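Long-range contacts in esterase (PDB 4W9R), which is of unknown function but probably has an alpha/beta-hydrolase fold, whose esterase members cleave ester bonds: residues 170-175 and 206-211; 118-123 and 143-148. One frame throughout, in Å; residues are numbered along the deposited sequence.

Interaction 1: residues 170-175 and 206-211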
loop_
_atom_site.group_PDB
_atom_site.type_symbol
_atom_site.label_atom_id
_atom_site.label_comp_id
_atom_site.label_asym_id
_atom_site.label_seq_id
_atom_site.Cartn_x
_atom_site.Cartn_y
_atom_site.Cartn_z
ATOM N N ARG B 170 7.821 5.381 -24.857
ATOM C CA ARG B 170 8.062 5.717 -23.458
ATOM C C ARG B 170 8.435 4.498 -22.623
ATOM O O ARG B 170 7.904 3.404 -22.826
ATOM C CB ARG B 170 6.830 6.401 -22.859
ATOM C CG ARG B 170 6.968 6.789 -21.390
ATOM C CD ARG B 170 5.773 7.598 -20.926
ATOM N NE ARG B 170 5.849 7.957 -19.511
ATOM C CZ ARG B 170 5.150 7.360 -18.551
ATOM N NH1 ARG B 170 4.318 6.371 -18.849
ATOM N NH2 ARG B 170 5.278 7.754 -17.292
ATOM N N LEU B 171 9.345 4.699 -21.676
ATOM C CA LEU B 171 9.695 3.661 -20.719
ATOM C C LEU B 171 9.698 4.220 -19.304
ATOM O O LEU B 171 10.473 5.123 -18.984
ATOM C CB LEU B 171 11.060 3.056 -21.045
ATOM C CG LEU B 171 11.590 2.072 -19.999
ATOM C CD1 LEU B 171 10.620 0.913 -19.801
ATOM C CD2 LEU B 171 12.969 1.567 -20.385
ATOM N N PHE B 172 8.824 3.681 -18.461
ATOM C CA PHE B 172 8.803 4.047 -17.051
ATOM C C PHE B 172 9.492 2.965 -16.231
ATOM O O PHE B 172 9.013 1.834 -16.157
ATOM C CB PHE B 172 7.369 4.256 -16.562
ATOM C CG PHE B 172 7.275 4.651 -15.115
ATOM C CD1 PHE B 172 7.339 5.985 -14.742
ATOM C CD2 PHE B 172 7.121 3.692 -14.125
ATOM C CE1 PHE B 172 7.254 6.354 -13.412
ATOM C CE2 PHE B 172 7.036 4.055 -12.792
ATOM C CZ PHE B 172 7.103 5.388 -12.437
ATOM N N TYR B 173 10.620 3.314 -15.619
ATOM C CA TYR B 173 11.357 2.357 -14.806
ATOM C C TYR B 173 11.408 2.791 -13.346
ATOM O O TYR B 173 11.788 3.920 -13.037
ATOM C CB TYR B 173 12.776 2.167 -15.342
ATOM C CG TYR B 173 13.582 1.157 -14.558
ATOM C CD1 TYR B 173 13.422 -0.206 -14.774
ATOM C CD2 TYR B 173 14.498 1.564 -13.595
ATOM C CE1 TYR B 173 14.151 -1.133 -14.057
ATOM C CE2 TYR B 173 15.233 0.642 -12.873
ATOM C CZ TYR B 173 15.056 -0.705 -13.108
ATOM O OH TYR B 173 15.786 -1.625 -12.392
ATOM N N TYR B 174 11.029 1.880 -12.456
ATOM C CA TYR B 174 11.047 2.151 -11.024
ATOM C C TYR B 174 11.731 1.024 -10.263
ATOM O O TYR B 174 11.321 -0.133 -10.351
ATOM C CB TYR B 174 9.625 2.350 -10.495
ATOM C CG TYR B 174 9.554 2.669 -9.017
ATOM C CD1 TYR B 174 9.428 1.661 -8.070
ATOM C CD2 TYR B 174 9.609 3.979 -8.570
ATOM C CE1 TYR B 174 9.363 1.951 -6.719
ATOM C CE2 TYR B 174 9.543 4.279 -7.222
ATOM C CZ TYR B 174 9.419 3.263 -6.302
ATOM O OH TYR B 174 9.354 3.564 -4.960
HETATM N N MSE B 175 12.771 1.367 -9.510
HETATM C CA MSE B 175 13.453 0.391 -8.672
HETATM C C MSE B 175 13.504 0.856 -7.222
HETATM O O MSE B 175 13.824 2.011 -6.942
HETATM C CB MSE B 175 14.866 0.126 -9.190
HETATM C CG MSE B 175 15.719 -0.704 -8.243
HETATM SE SE MSE B 175 17.499 -1.054 -8.950
HETATM C CE MSE B 175 18.313 -1.833 -7.360
ATOM N N GLU B 206 11.648 7.537 -18.361
ATOM C CA GLU B 206 11.444 8.127 -17.046
ATOM C C GLU B 206 11.978 7.169 -15.987
ATOM O O GLU B 206 11.417 6.096 -15.766
ATOM C CB GLU B 206 9.965 8.434 -16.813
ATOM C CG GLU B 206 9.668 9.129 -15.494
ATOM C CD GLU B 206 8.205 9.511 -15.360
ATOM O OE1 GLU B 206 7.485 9.472 -16.382
ATOM O OE2 GLU B 206 7.776 9.849 -14.237
ATOM N N TYR B 207 13.069 7.564 -15.338
ATOM C CA TYR B 207 13.787 6.687 -14.419
ATOM C C TYR B 207 13.591 7.095 -12.962
ATOM O O TYR B 207 13.777 8.257 -12.602
ATOM C CB TYR B 207 15.279 6.680 -14.764
ATOM C CG TYR B 207 16.135 5.808 -13.870
ATOM C CD1 TYR B 207 16.639 6.291 -12.668
ATOM C CD2 TYR B 207 16.455 4.508 -14.237
ATOM C CE1 TYR B 207 17.419 5.501 -11.850
ATOM C CE2 TYR B 207 17.242 3.711 -13.428
ATOM C CZ TYR B 207 17.722 4.214 -12.236
ATOM O OH TYR B 207 18.505 3.430 -11.424
ATOM N N HIS B 208 13.231 6.128 -12.125
ATOM C CA HIS B 208 13.076 6.376 -10.696
ATOM C C HIS B 208 13.728 5.285 -9.857
ATOM O O HIS B 208 13.397 4.107 -9.988
ATOM C CB HIS B 208 11.595 6.494 -10.327
ATOM C CG HIS B 208 10.913 7.681 -10.931
ATOM N ND1 HIS B 208 11.100 8.963 -10.463
ATOM C CD2 HIS B 208 10.042 7.779 -11.964
ATOM C CE1 HIS B 208 10.374 9.801 -11.183
ATOM N NE2 HIS B 208 9.724 9.108 -12.099
ATOM N N PHE B 209 14.659 5.682 -8.997
ATOM C CA PHE B 209 15.230 4.767 -8.019
ATOM C C PHE B 209 15.048 5.309 -6.607
ATOM O O PHE B 209 15.597 6.351 -6.255
ATOM C CB PHE B 209 16.713 4.519 -8.290
ATOM C CG PHE B 209 17.421 3.831 -7.158
ATOM C CD1 PHE B 209 17.104 2.525 -6.817
ATOM C CD2 PHE B 209 18.402 4.488 -6.433
ATOM C CE1 PHE B 209 17.752 1.889 -5.774
ATOM C CE2 PHE B 209 19.057 3.856 -5.390
ATOM C CZ PHE B 209 18.731 2.555 -5.060
ATOM N N VAL B 210 14.277 4.590 -5.802
ATOM C CA VAL B 210 14.002 5.015 -4.438
ATOM C C VAL B 210 14.673 4.085 -3.436
ATOM O O VAL B 210 14.386 2.890 -3.387
ATOM C CB VAL B 210 12.490 5.066 -4.158
ATOM C CG1 VAL B 210 12.233 5.505 -2.727
ATOM C CG2 VAL B 210 11.807 6.003 -5.136
ATOM N N ASP B 211 15.575 4.645 -2.640
ATOM C CA ASP B 211 16.250 3.885 -1.601
ATOM C C ASP B 211 15.549 4.098 -0.265
ATOM O O ASP B 211 15.562 5.201 0.281
ATOM C CB ASP B 211 17.723 4.298 -1.507
ATOM C CG ASP B 211 18.458 3.601 -0.379
ATOM O OD1 ASP B 211 18.018 2.511 0.042
ATOM O OD2 ASP B 211 19.485 4.140 0.083
#
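The carboxylate of Glu206 is divided between two partners: OE1 forms a salt bridge with NH2 of Arg170 at 2.9 Å across the contact, while OE2 accepts a hydrogen bond from NE2 of His208, two residues on along its own strand. The parallel strands are the two arms of a beta-alpha-beta unit joined through helix 183-196, and strand 205-213 is the outermost at this side of the alpha/beta-hydrolase-like sheet. Arg170 keeps the acceptor close to its guanidinium plane yet meets OE1 from above the carboxylate plane; the imidazole uses the anti lone pair of OE2. With CG anti to its carbonyl carbon (chi1 -66°), unlike the other aromatic residues here, His208 turns its ring back toward Glu206. Phe172 crosses beside them, its CE1 3.4 Å from His208 CD2 and its ring plane turned 82° from the carboxylate. A leucine in place of Glu206 would probably leave Arg170 without this charged mate and set the His208 ring free to turn.

Farther along this face, against helix 217-232, CE2 of Tyr174 packs on CG2 of Val210 at 3.5 Å, and the tyrosine hydroxyl bonds to Gln227. On the face toward helix 183-196, Tyr173 and Tyr207 run side by side, their planes 23° apart but the rings barely overlapping. Five backbone hydrogen bonds join the strands. In a Met-aromatic contact, selenomethionine Met175 lies alongside Phe209, its SE obliquely placed 5.1 Å from the ring centroid.

Interaction 2: residues 118-123 and 143-148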
loop_
_atom_site.group_PDB
_atom_site.type_symbol
_atom_site.label_atom_id
_atom_site.label_comp_id
_atom_site.label_asym_id
_atom_site.label_seq_id
_atom_site.Cartn_x
_atom_site.Cartn_y
_atom_site.Cartn_z
ATOM N N GLY B 118 2.470 -2.934 -18.297
ATOM C CA GLY B 118 3.492 -2.928 -17.265
ATOM C C GLY B 118 3.816 -4.287 -16.673
ATOM O O GLY B 118 3.092 -5.261 -16.884
ATOM N N VAL B 119 4.902 -4.345 -15.909
ATOM C CA VAL B 119 5.268 -5.557 -15.188
ATOM C C VAL B 119 5.798 -5.210 -13.796
ATOM O O VAL B 119 6.649 -4.333 -13.639
ATOM C CB VAL B 119 6.318 -6.393 -15.965
ATOM C CG1 VAL B 119 7.551 -5.560 -16.295
ATOM C CG2 VAL B 119 6.699 -7.640 -15.180
ATOM N N ILE B 120 5.276 -5.896 -12.785
ATOM C CA ILE B 120 5.703 -5.681 -11.410
ATOM C C ILE B 120 6.245 -6.977 -10.825
ATOM O O ILE B 120 5.596 -8.021 -10.905
ATOM C CB ILE B 120 4.551 -5.167 -10.527
ATOM C CG1 ILE B 120 3.979 -3.868 -11.096
ATOM C CG2 ILE B 120 5.025 -4.958 -9.096
ATOM C CD1 ILE B 120 2.841 -3.298 -10.279
ATOM N N ALA B 121 7.436 -6.909 -10.240
ATOM C CA ALA B 121 8.060 -8.091 -9.662
ATOM C C ALA B 121 8.964 -7.730 -8.490
ATOM O O ALA B 121 9.379 -6.579 -8.345
ATOM C CB ALA B 121 8.845 -8.843 -10.723
ATOM N N SER B 122 9.262 -8.719 -7.654
ATOM C CA SER B 122 10.130 -8.510 -6.503
ATOM C C SER B 122 11.189 -9.604 -6.384
ATOM O O SER B 122 11.051 -10.678 -6.971
ATOM C CB SER B 122 9.303 -8.439 -5.215
ATOM O OG SER B 122 8.689 -9.682 -4.926
ATOM N N GLU B 123 12.243 -9.310 -5.624
ATOM C CA GLU B 123 13.350 -10.243 -5.398
ATOM C C GLU B 123 13.994 -10.698 -6.708
ATOM O O GLU B 123 14.345 -9.872 -7.549
ATOM C CB GLU B 123 12.880 -11.453 -4.585
ATOM C CG GLU B 123 12.645 -11.160 -3.104
ATOM C CD GLU B 123 11.358 -10.398 -2.842
ATOM O OE1 GLU B 123 10.283 -10.882 -3.257
ATOM O OE2 GLU B 123 11.421 -9.316 -2.220
HETATM N N MSE B 143 6.377 -0.302 -18.838
HETATM C CA MSE B 143 6.484 -0.005 -17.418
HETATM C C MSE B 143 7.135 -1.171 -16.685
HETATM O O MSE B 143 6.642 -2.298 -16.729
HETATM C CB MSE B 143 5.107 0.291 -16.825
HETATM C CG MSE B 143 5.132 0.681 -15.355
HETATM SE SE MSE B 143 3.354 0.714 -14.545
HETATM C CE MSE B 143 3.134 -1.186 -14.164
ATOM N N ILE B 144 8.251 -0.899 -16.020
ATOM C CA ILE B 144 8.949 -1.924 -15.259
ATOM C C ILE B 144 9.140 -1.479 -13.815
ATOM O O ILE B 144 9.784 -0.463 -13.545
ATOM C CB ILE B 144 10.319 -2.256 -15.879
ATOM C CG1 ILE B 144 10.145 -2.738 -17.321
ATOM C CG2 ILE B 144 11.041 -3.306 -15.047
ATOM C CD1 ILE B 144 11.442 -3.071 -18.018
ATOM N N VAL B 145 8.558 -2.232 -12.890
ATOM C CA VAL B 145 8.702 -1.940 -11.472
ATOM C C VAL B 145 9.462 -3.062 -10.779
ATOM O O VAL B 145 8.953 -4.175 -10.634
ATOM C CB VAL B 145 7.335 -1.743 -10.793
ATOM C CG1 VAL B 145 7.518 -1.412 -9.324
ATOM C CG2 VAL B 145 6.552 -0.644 -11.495
ATOM N N SER B 146 10.682 -2.760 -10.348
ATOM C CA SER B 146 11.534 -3.744 -9.695
ATOM C C SER B 146 11.629 -3.454 -8.201
ATOM O O SER B 146 12.244 -2.471 -7.789
ATOM C CB SER B 146 12.924 -3.746 -10.335
ATOM O OG SER B 146 13.766 -4.715 -9.739
ATOM N N LEU B 147 11.026 -4.318 -7.393
ATOM C CA LEU B 147 10.946 -4.090 -5.954
ATOM C C LEU B 147 11.865 -5.028 -5.185
ATOM O O LEU B 147 11.683 -6.239 -5.220
ATOM C CB LEU B 147 9.508 -4.264 -5.475
ATOM C CG LEU B 147 8.473 -3.388 -6.180
ATOM C CD1 LEU B 147 7.077 -3.787 -5.748
ATOM C CD2 LEU B 147 8.733 -1.918 -5.889
ATOM N N ASN B 148 12.838 -4.456 -4.482
ATOM C CA ASN B 148 13.831 -5.237 -3.751
ATOM C C ASN B 148 14.457 -6.334 -4.613
ATOM O O ASN B 148 14.358 -7.515 -4.289
ATOM C CB ASN B 148 13.204 -5.856 -2.498
ATOM C CG ASN B 148 14.221 -6.573 -1.629
ATOM O OD1 ASN B 148 15.301 -6.050 -1.356
ATOM N ND2 ASN B 148 13.891 -7.791 -1.217
#
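OE2 of Glu123 is gripped by two groups, ND2 of Asn148 at 3.1 Å across the contact and the ammonium of Lys221, which forms a salt bridge from helix 217-232. The amide donates nearly in its own plane to the anti lone pair of OE2, while its OD1 accepts a hydrogen bond from ND2 of Asn182. The other oxygen, OE1, takes the hydroxyl of Ser122, so both carboxylate oxygens are held. Glu123 follows directly on strand 116-122, in the turn leading into the next helix; its phi 57° and psi -130° are consistent with the nucleophile elbow of alpha/beta hydrolases, in which case a glutamate stands where the nucleophile usually does.

Before this turn the two strands run parallel and share a backbone ladder, from Val119 N to Met143 O (2.8 Å) as far as Glu123 N to Leu147 O. Bent at chi3 (82°), the selenomethionine Met143 brings CE over Gly118 CA, 3.6 Å away. Next along this face, Ile120 CG1 rests 4.0 Å from Val145 CB, and its CG2 branch meets CD1 of Leu147. Helices 43-59 and 217-232 cover this face, Val119 and Ile144 pack on Phe141 and Met133 on the other, and strands 35-40 and 171-180 flank the pair.

Overall arrangement
Both interactions are parallel strand pairings within beta-alpha-beta units of one sheet, and they adjoin: strand 143-149 of interaction 2 is the neighbour of strand 171-180 of interaction 1, joined to it by probable hydrogen bonds from Ile144 N to Phe172 O and Ser146 N to Tyr174 O. Interaction 2 lies in the interior of the sheet and is buried, with branched aliphatic side chains and a selenomethionine along the strands and its polar network gathered at their C-terminal end. Interaction 1, at the sheet's edge, is partly buried; aromatic rings dominate it, and its charged network sits near the N-terminal end. Helix 217-232 packs against both.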